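Local atomic coordinates of amine oxidase (Emericella nidulans, PDB entry 3PGB), a protein that probably oxidises primary amines to aldehydes with release of hydrogen peroxide and ammonia, using copper and a topaquinone derived from one of its own tyrosines. Residues A[81-86]-A[147-152]; A[71-76]-A[436-441]. One frame throughout, in Å; residues are numbered along the deposited sequence.

How the contacts relate
From the N terminus, the chain first reaches 71-76, where helix 73-84 starts, and then 81-86, where the same helix ends. Contact 1 closes first: after 60 intervening residues 147-152, on strand 145-152, packs against the helix end, shutting a loop within the N-terminal region. Contact 2 closes much later, after 359 intervening residues counted from the end of 71-76, when strand 437-451 of the enzyme domain arrives. Contact 1 is therefore nested inside the loop of contact 2. One helix ties a small antiparallel sheet to the large catalytic beta domain. The two contact centres lie about 15 Å apart, and Phe84 CZ packs 3.8 Å from Glu436 CG, so the contacts touch.

Contact 1 of 2, residues A[81-86]-A[147-152]; sequences KWLFGR and ADILVG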
ATOM      1  N   LYS A  81      34.437  27.384 -18.915  1.00 23.27           N
ATOM      2  CA  LYS A  81      35.491  28.193 -19.522  1.00 23.65           C
ATOM      3  C   LYS A  81      35.221  29.695 -19.339  1.00 23.57           C
ATOM      4  O   LYS A  81      36.123  30.457 -18.986  1.00 23.41           O
ATOM      5  CB  LYS A  81      35.623  27.838 -21.014  1.00 23.86           C
ATOM      6  CG  LYS A  81      36.757  28.549 -21.757  1.00 24.34           C
ATOM      7  CD  LYS A  81      36.343  29.950 -22.217  1.00 25.53           C
ATOM      8  N   TRP A  82      33.974  30.100 -19.572  1.00 23.42           N
ATOM      9  CA  TRP A  82      33.551  31.497 -19.427  1.00 23.21           C
ATOM     10  C   TRP A  82      33.740  32.006 -18.005  1.00 23.29           C
ATOM     11  O   TRP A  82      34.259  33.105 -17.797  1.00 23.25           O
ATOM     12  CB  TRP A  82      32.080  31.624 -19.804  1.00 23.19           C
ATOM     13  CG  TRP A  82      31.572  33.021 -19.911  1.00 22.99           C
ATOM     14  CD1 TRP A  82      31.628  33.827 -21.007  1.00 23.26           C
ATOM     15  CD2 TRP A  82      30.883  33.764 -18.900  1.00 22.83           C
ATOM     16  NE1 TRP A  82      31.036  35.037 -20.739  1.00 23.31           N
ATOM     17  CE2 TRP A  82      30.568  35.025 -19.452  1.00 23.07           C
ATOM     18  CE3 TRP A  82      30.515  33.492 -17.576  1.00 23.05           C
ATOM     19  CZ2 TRP A  82      29.898  36.013 -18.727  1.00 22.97           C
ATOM     20  CZ3 TRP A  82      29.851  34.473 -16.855  1.00 23.21           C
ATOM     21  CH2 TRP A  82      29.549  35.722 -17.434  1.00 23.34           C
ATOM     22  N   LEU A  83      33.312  31.201 -17.033  1.00 23.19           N
ATOM     23  CA  LEU A  83      33.395  31.576 -15.621  1.00 23.11           C
ATOM     24  C   LEU A  83      34.840  31.812 -15.185  1.00 23.09           C
ATOM     25  O   LEU A  83      35.113  32.738 -14.427  1.00 22.75           O
ATOM     26  CB  LEU A  83      32.734  30.516 -14.723  1.00 22.95           C
ATOM     27  CG  LEU A  83      31.205  30.512 -14.671  1.00 22.96           C
ATOM     28  CD1 LEU A  83      30.669  29.267 -13.961  1.00 22.55           C
ATOM     29  CD2 LEU A  83      30.688  31.767 -13.992  1.00 23.28           C
ATOM     30  N   PHE A  84      35.761  30.981 -15.662  1.00 23.27           N
ATOM     31  CA  PHE A  84      37.169  31.124 -15.283  1.00 23.59           C
ATOM     32  C   PHE A  84      37.811  32.338 -15.941  1.00 23.57           C
ATOM     33  O   PHE A  84      38.790  32.874 -15.422  1.00 23.72           O
ATOM     34  CB  PHE A  84      37.968  29.851 -15.598  1.00 23.68           C
ATOM     35  CG  PHE A  84      37.678  28.714 -14.657  1.00 24.42           C
ATOM     36  CD1 PHE A  84      38.067  28.787 -13.327  1.00 24.63           C
ATOM     37  CD2 PHE A  84      37.002  27.588 -15.090  1.00 24.58           C
ATOM     38  CE1 PHE A  84      37.797  27.759 -12.455  1.00 24.88           C
ATOM     39  CE2 PHE A  84      36.729  26.552 -14.220  1.00 25.06           C
ATOM     40  CZ  PHE A  84      37.130  26.638 -12.899  1.00 25.31           C
ATOM     41  N   GLY A  85      37.251  32.768 -17.070  1.00 23.50           N
ATOM     42  CA  GLY A  85      37.694  33.980 -17.750  1.00 23.59           C
ATOM     43  C   GLY A  85      37.038  35.250 -17.224  1.00 23.64           C
ATOM     44  O   GLY A  85      37.173  36.311 -17.824  1.00 23.77           O
ATOM     45  N   ARG A  86      36.313  35.145 -16.115  1.00 23.73           N
ATOM     46  CA  ARG A  86      35.767  36.313 -15.439  1.00 23.85           C
ATOM     47  C   ARG A  86      36.636  36.597 -14.217  1.00 23.84           C
ATOM     48  O   ARG A  86      36.514  35.907 -13.207  1.00 23.77           O
ATOM     49  CB  ARG A  86      34.296  36.094 -15.040  1.00 23.92           C
ATOM     50  CG  ARG A  86      33.281  36.252 -16.181  1.00 24.42           C
ATOM     51  CD  ARG A  86      33.563  37.520 -16.961  1.00 26.20           C
ATOM     52  NE  ARG A  86      32.468  37.976 -17.816  1.00 27.45           N
ATOM     53  CZ  ARG A  86      31.689  39.034 -17.584  1.00 28.53           C
ATOM     54  NH1 ARG A  86      31.827  39.774 -16.487  1.00 28.54           N
ATOM     55  NH2 ARG A  86      30.744  39.349 -18.461  1.00 29.73           N
ATOM     56  N   ALA A 147      27.103  31.188  -3.457  1.00 19.46           N
ATOM     57  CA  ALA A 147      26.515  32.229  -4.292  1.00 19.62           C
ATOM     58  C   ALA A 147      25.759  31.646  -5.489  1.00 19.79           C
ATOM     59  O   ALA A 147      26.372  31.080  -6.394  1.00 19.78           O
ATOM     60  CB  ALA A 147      27.603  33.189  -4.767  1.00 19.57           C
ATOM     61  N   ASP A 148      24.435  31.793  -5.478  1.00 19.83           N
ATOM     62  CA  ASP A 148      23.601  31.454  -6.628  1.00 20.02           C
ATOM     63  C   ASP A 148      23.609  32.606  -7.640  1.00 20.25           C
ATOM     64  O   ASP A 148      23.240  33.736  -7.304  1.00 19.99           O
ATOM     65  CB  ASP A 148      22.155  31.176  -6.187  1.00 19.99           C
ATOM     66  CG  ASP A 148      22.012  29.882  -5.404  1.00 20.13           C
ATOM     67  OD1 ASP A 148      21.577  29.938  -4.232  1.00 20.05           O
ATOM     68  OD2 ASP A 148      22.312  28.804  -5.957  1.00 20.61           O
ATOM     69  N   ILE A 149      24.016  32.316  -8.876  1.00 20.68           N
ATOM     70  CA  ILE A 149      24.031  33.320  -9.957  1.00 21.12           C
ATOM     71  C   ILE A 149      23.387  32.765 -11.240  1.00 21.64           C
ATOM     72  O   ILE A 149      23.182  31.559 -11.359  1.00 21.72           O
ATOM     73  CB  ILE A 149      25.479  33.823 -10.250  1.00 20.95           C
ATOM     74  CG1 ILE A 149      26.370  32.686 -10.753  1.00 21.09           C
ATOM     75  CG2 ILE A 149      26.099  34.414  -9.001  1.00 20.29           C
ATOM     76  CD1 ILE A 149      27.779  33.117 -11.105  1.00 21.62           C
ATOM     77  N   LEU A 150      23.060  33.652 -12.181  1.00 22.31           N
ATOM     78  CA  LEU A 150      22.553  33.256 -13.503  1.00 22.78           C
ATOM     79  C   LEU A 150      23.568  33.611 -14.576  1.00 23.44           C
ATOM     80  O   LEU A 150      24.020  34.756 -14.642  1.00 23.65           O
ATOM     81  CB  LEU A 150      21.247  33.976 -13.840  1.00 22.70           C
ATOM     82  CG  LEU A 150      19.902  33.327 -13.514  1.00 22.75           C
ATOM     83  CD1 LEU A 150      18.795  34.054 -14.284  1.00 22.22           C
ATOM     84  CD2 LEU A 150      19.882  31.839 -13.833  1.00 22.77           C
ATOM     85  N   VAL A 151      23.910  32.643 -15.426  1.00 23.94           N
ATOM     86  CA  VAL A 151      24.808  32.886 -16.551  1.00 24.24           C
ATOM     87  C   VAL A 151      24.054  32.691 -17.864  1.00 24.89           C
ATOM     88  O   VAL A 151      23.562  31.596 -18.157  1.00 25.09           O
ATOM     89  CB  VAL A 151      26.030  31.963 -16.511  1.00 24.25           C
ATOM     90  CG1 VAL A 151      26.889  32.162 -17.756  1.00 23.89           C
ATOM     91  CG2 VAL A 151      26.843  32.218 -15.241  1.00 23.65           C
ATOM     92  N   GLY A 152      23.957  33.761 -18.647  1.00 25.31           N
ATOM     93  CA  GLY A 152      23.247  33.711 -19.915  1.00 25.62           C
ATOM     94  C   GLY A 152      23.235  35.044 -20.640  1.00 25.89           C
ATOM     95  O   GLY A 152      23.769  36.025 -20.129  1.00 26.01           O
TER
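The six-membered ring of Trp82 meets Val151 obliquely, with CG1 of the valine 4.2 Å from the ring centroid and 29° off the ring normal, an off-centre CH-pi contact. Arg86 NE lies on the side of the ring plane away from Val151, 3.3 Å above a face and displaced toward the rim, while Leu83 CD2 lies in the ring plane at the edge. Val151 divides its two methyls between neighbouring helix residues. Val151 CG1, anti to the backbone N (chi1 175°), reaches Trp82 CZ3 at 3.9 Å; Val151 CG2 meets Leu83 CD2 at 4.1 Å and also touches CZ3.

These residues lie where the last turn of helix 73-84 packs on strand 145-152 of an antiparallel sheet, a helix-on-sheet arrangement consistent with the non-catalytic N-terminal domains of copper amine oxidases. Strand alternation supplies the apolar face: Ile149 and Val151 both point toward the helix, whereas Asp148 bonds to His133 and His660. The extended outer bond of Ile149 (chi2 178°) carries CD1 to 4.3 Å from Leu83 CD2, a looser approach than that at Val151. Trp162 of strand 161-164 touches Trp82, Ile149 and Val151, and Val134 of strand 131-138 adjoins Leu83 and both strand residues. Helical geometry breaks at Gly85, after which Arg86 folds back over the indole and its NH1 forms a salt bridge with Glu88.

Contact 2 of 2, residues A[71-76]-A[436-441]; sequences LTDDET and EETHTH
Asp73 and Thr438 touch where the first turn of helix 73-84, closed by a capping box, approaches strand 437-451 of the copper amine oxidase enzyme domain. The closer part is small and centred on Thr438. Thr438 CG2, anti to the backbone N, lies 4.0 Å from Asp73 OD1, and Thr438 OG1 is 4.3 Å from the methyl CG2 of Thr76; both are van der Waals approaches. The carboxylate of Asp73 has its strong partner beyond the pair, since OD2 forms a salt bridge with Lys781, a residue that the Thr438 side chain also touches.

Thr76 is buried, and its hydroxyl is satisfied within the turn: OG1 donates to Thr72 O at 3.0 Å from above the carbonyl plane, and the same oxygen accepts from Thr76 N. The capping box is uneven. Thr72 N gives a short bond to Glu75 OE2 (2.8 Å, 161° at the hydrogen), on the anti side but well out of the carboxylate plane, while the return bond from Glu75 N to Thr72 OG1 is weak at 3.3 Å. Arg130 also grips Glu75 OE2.

The loose side contrasts with this. Thr72 and Asp74 are exposed and do not touch the strand, although Asp74 bonds to Tyr784, and partly exposed Thr440 borders an N-acetylglucosamine of the protein's own glycosylation. Behind the strand, away from the helix contact, His439 is bonded at both ring nitrogens: ND1 bonds to Asp776, and NE2 donates to Glu437 OE1 at 2.9 Å, with that oxygen tilted 19° from the imidazole plane and the nitrogen above the carboxylate plane of Glu437.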
ATOM      1  N   LEU A  71      21.745  20.914 -19.032  1.00 20.70           N
ATOM      2  CA  LEU A  71      22.710  21.452 -19.988  1.00 21.28           C
ATOM      3  C   LEU A  71      23.290  20.330 -20.839  1.00 21.67           C
ATOM      4  O   LEU A  71      23.489  19.222 -20.357  1.00 21.64           O
ATOM      5  CB  LEU A  71      23.848  22.173 -19.254  1.00 21.23           C
ATOM      6  CG  LEU A  71      23.459  23.401 -18.426  1.00 21.06           C
ATOM      7  CD1 LEU A  71      24.614  23.838 -17.527  1.00 21.20           C
ATOM      8  CD2 LEU A  71      23.012  24.542 -19.321  1.00 20.08           C
ATOM      9  N   THR A  72      23.557  20.617 -22.108  1.00 22.37           N
ATOM     10  CA  THR A  72      24.337  19.700 -22.932  1.00 23.02           C
ATOM     11  C   THR A  72      25.794  19.783 -22.489  1.00 23.59           C
ATOM     12  O   THR A  72      26.204  20.742 -21.833  1.00 23.90           O
ATOM     13  CB  THR A  72      24.269  20.062 -24.417  1.00 23.09           C
ATOM     14  OG1 THR A  72      24.807  21.376 -24.606  1.00 23.06           O
ATOM     15  CG2 THR A  72      22.823  20.009 -24.929  1.00 23.01           C
ATOM     16  N   ASP A  73      26.579  18.778 -22.847  1.00 24.07           N
ATOM     17  CA  ASP A  73      27.991  18.755 -22.482  1.00 24.45           C
ATOM     18  C   ASP A  73      28.746  20.004 -22.942  1.00 24.38           C
ATOM     19  O   ASP A  73      29.529  20.573 -22.182  1.00 24.52           O
ATOM     20  CB  ASP A  73      28.649  17.490 -23.036  1.00 24.62           C
ATOM     21  CG  ASP A  73      28.297  16.253 -22.224  1.00 25.48           C
ATOM     22  OD1 ASP A  73      27.434  16.355 -21.322  1.00 26.04           O
ATOM     23  OD2 ASP A  73      28.891  15.182 -22.477  1.00 26.88           O
ATOM     24  N   ASP A  74      28.493  20.429 -24.175  1.00 24.33           N
ATOM     25  CA  ASP A  74      29.147  21.604 -24.741  1.00 24.14           C
ATOM     26  C   ASP A  74      28.807  22.866 -23.945  1.00 23.88           C
ATOM     27  O   ASP A  74      29.698  23.643 -23.598  1.00 23.97           O
ATOM     28  CB  ASP A  74      28.757  21.786 -26.220  1.00 24.20           C
ATOM     29  CG  ASP A  74      29.389  20.733 -27.140  1.00 24.56           C
ATOM     30  OD1 ASP A  74      30.158  19.875 -26.652  1.00 24.82           O
ATOM     31  OD2 ASP A  74      29.113  20.765 -28.362  1.00 24.59           O
ATOM     32  N   GLU A  75      27.521  23.067 -23.668  1.00 23.38           N
ATOM     33  CA  GLU A  75      27.069  24.211 -22.880  1.00 23.04           C
ATOM     34  C   GLU A  75      27.788  24.272 -21.537  1.00 22.74           C
ATOM     35  O   GLU A  75      28.300  25.317 -21.150  1.00 22.70           O
ATOM     36  CB  GLU A  75      25.560  24.137 -22.635  1.00 23.02           C
ATOM     37  CG  GLU A  75      24.709  24.472 -23.844  1.00 22.86           C
ATOM     38  CD  GLU A  75      23.238  24.161 -23.627  1.00 22.38           C
ATOM     39  OE1 GLU A  75      22.387  24.807 -24.278  1.00 20.89           O
ATOM     40  OE2 GLU A  75      22.932  23.274 -22.797  1.00 22.52           O
ATOM     41  N   THR A  76      27.815  23.139 -20.840  1.00 22.47           N
ATOM     42  CA  THR A  76      28.468  23.021 -19.541  1.00 22.19           C
ATOM     43  C   THR A  76      29.959  23.328 -19.642  1.00 22.37           C
ATOM     44  O   THR A  76      30.535  23.939 -18.744  1.00 22.41           O
ATOM     45  CB  THR A  76      28.282  21.603 -18.958  1.00 22.06           C
ATOM     46  OG1 THR A  76      26.890  21.269 -18.941  1.00 21.40           O
ATOM     47  CG2 THR A  76      28.840  21.516 -17.544  1.00 21.62           C
ATOM     48  N   GLU A 436      34.545  20.598 -12.108  1.00 26.90           N
ATOM     49  CA  GLU A 436      34.826  20.850 -13.529  1.00 26.98           C
ATOM     50  C   GLU A 436      34.782  19.571 -14.372  1.00 26.89           C
ATOM     51  O   GLU A 436      35.554  19.412 -15.323  1.00 27.00           O
ATOM     52  CB  GLU A 436      36.176  21.562 -13.703  1.00 26.95           C
ATOM     53  CG  GLU A 436      36.284  22.884 -12.950  1.00 27.12           C
ATOM     54  CD  GLU A 436      36.899  22.730 -11.577  1.00 27.86           C
ATOM     55  OE1 GLU A 436      37.996  22.134 -11.488  1.00 28.40           O
ATOM     56  OE2 GLU A 436      36.300  23.208 -10.586  1.00 27.75           O
ATOM     57  N   GLU A 437      33.873  18.669 -14.012  1.00 26.72           N
ATOM     58  CA  GLU A 437      33.743  17.371 -14.666  1.00 26.55           C
ATOM     59  C   GLU A 437      32.270  17.046 -14.868  1.00 26.20           C
ATOM     60  O   GLU A 437      31.431  17.434 -14.055  1.00 26.14           O
ATOM     61  CB  GLU A 437      34.368  16.271 -13.803  1.00 26.75           C
ATOM     62  CG  GLU A 437      35.872  16.401 -13.533  1.00 26.92           C
ATOM     63  CD  GLU A 437      36.350  15.501 -12.390  1.00 27.49           C
ATOM     64  OE1 GLU A 437      35.544  15.169 -11.491  1.00 27.71           O
ATOM     65  OE2 GLU A 437      37.540  15.121 -12.389  1.00 27.91           O
ATOM     66  N   THR A 438      31.953  16.339 -15.949  1.00 25.78           N
ATOM     67  CA  THR A 438      30.631  15.755 -16.103  1.00 25.51           C
ATOM     68  C   THR A 438      30.745  14.279 -15.807  1.00 25.19           C
ATOM     69  O   THR A 438      31.492  13.554 -16.462  1.00 25.07           O
ATOM     70  CB  THR A 438      30.063  15.962 -17.494  1.00 25.62           C
ATOM     71  OG1 THR A 438      29.952  17.368 -17.737  1.00 26.14           O
ATOM     72  CG2 THR A 438      28.677  15.324 -17.630  1.00 25.46           C
ATOM     73  N   HIS A 439      30.019  13.860 -14.779  1.00 24.80           N
ATOM     74  CA  HIS A 439      29.963  12.475 -14.371  1.00 24.43           C
ATOM     75  C   HIS A 439      28.679  11.925 -14.961  1.00 23.95           C
ATOM     76  O   HIS A 439      27.612  12.498 -14.751  1.00 23.70           O
ATOM     77  CB  HIS A 439      29.939  12.388 -12.843  1.00 24.49           C
ATOM     78  CG  HIS A 439      31.215  12.826 -12.188  1.00 24.84           C
ATOM     79  ND1 HIS A 439      31.970  11.988 -11.395  1.00 24.93           N
ATOM     80  CD2 HIS A 439      31.872  14.010 -12.216  1.00 24.96           C
ATOM     81  CE1 HIS A 439      33.036  12.639 -10.960  1.00 25.85           C
ATOM     82  NE2 HIS A 439      33.000  13.867 -11.444  1.00 25.32           N
ATOM     83  N   THR A 440      28.789  10.839 -15.722  1.00 23.53           N
ATOM     84  CA  THR A 440      27.625  10.156 -16.271  1.00 23.06           C
ATOM     85  C   THR A 440      27.431   8.835 -15.533  1.00 23.04           C
ATOM     86  O   THR A 440      28.356   8.026 -15.441  1.00 22.80           O
ATOM     87  CB  THR A 440      27.772   9.901 -17.790  1.00 22.96           C
ATOM     88  OG1 THR A 440      27.710  11.150 -18.493  1.00 22.24           O
ATOM     89  CG2 THR A 440      26.656   8.983 -18.306  1.00 22.31           C
ATOM     90  N   HIS A 441      26.233   8.650 -14.982  1.00 22.93           N
ATOM     91  CA  HIS A 441      25.819   7.381 -14.400  1.00 23.04           C
ATOM     92  C   HIS A 441      25.104   6.590 -15.482  1.00 22.86           C
ATOM     93  O   HIS A 441      23.961   6.897 -15.834  1.00 22.80           O
ATOM     94  CB  HIS A 441      24.870   7.600 -13.218  1.00 23.28           C
ATOM     95  CG  HIS A 441      25.520   8.230 -12.028  1.00 23.97           C
ATOM     96  ND1 HIS A 441      26.723   7.788 -11.515  1.00 24.95           N
ATOM     97  CD2 HIS A 441      25.129   9.261 -11.242  1.00 23.89           C
ATOM     98  CE1 HIS A 441      27.048   8.524 -10.466  1.00 24.95           C
ATOM     99  NE2 HIS A 441      26.095   9.422 -10.276  1.00 24.98           N
TER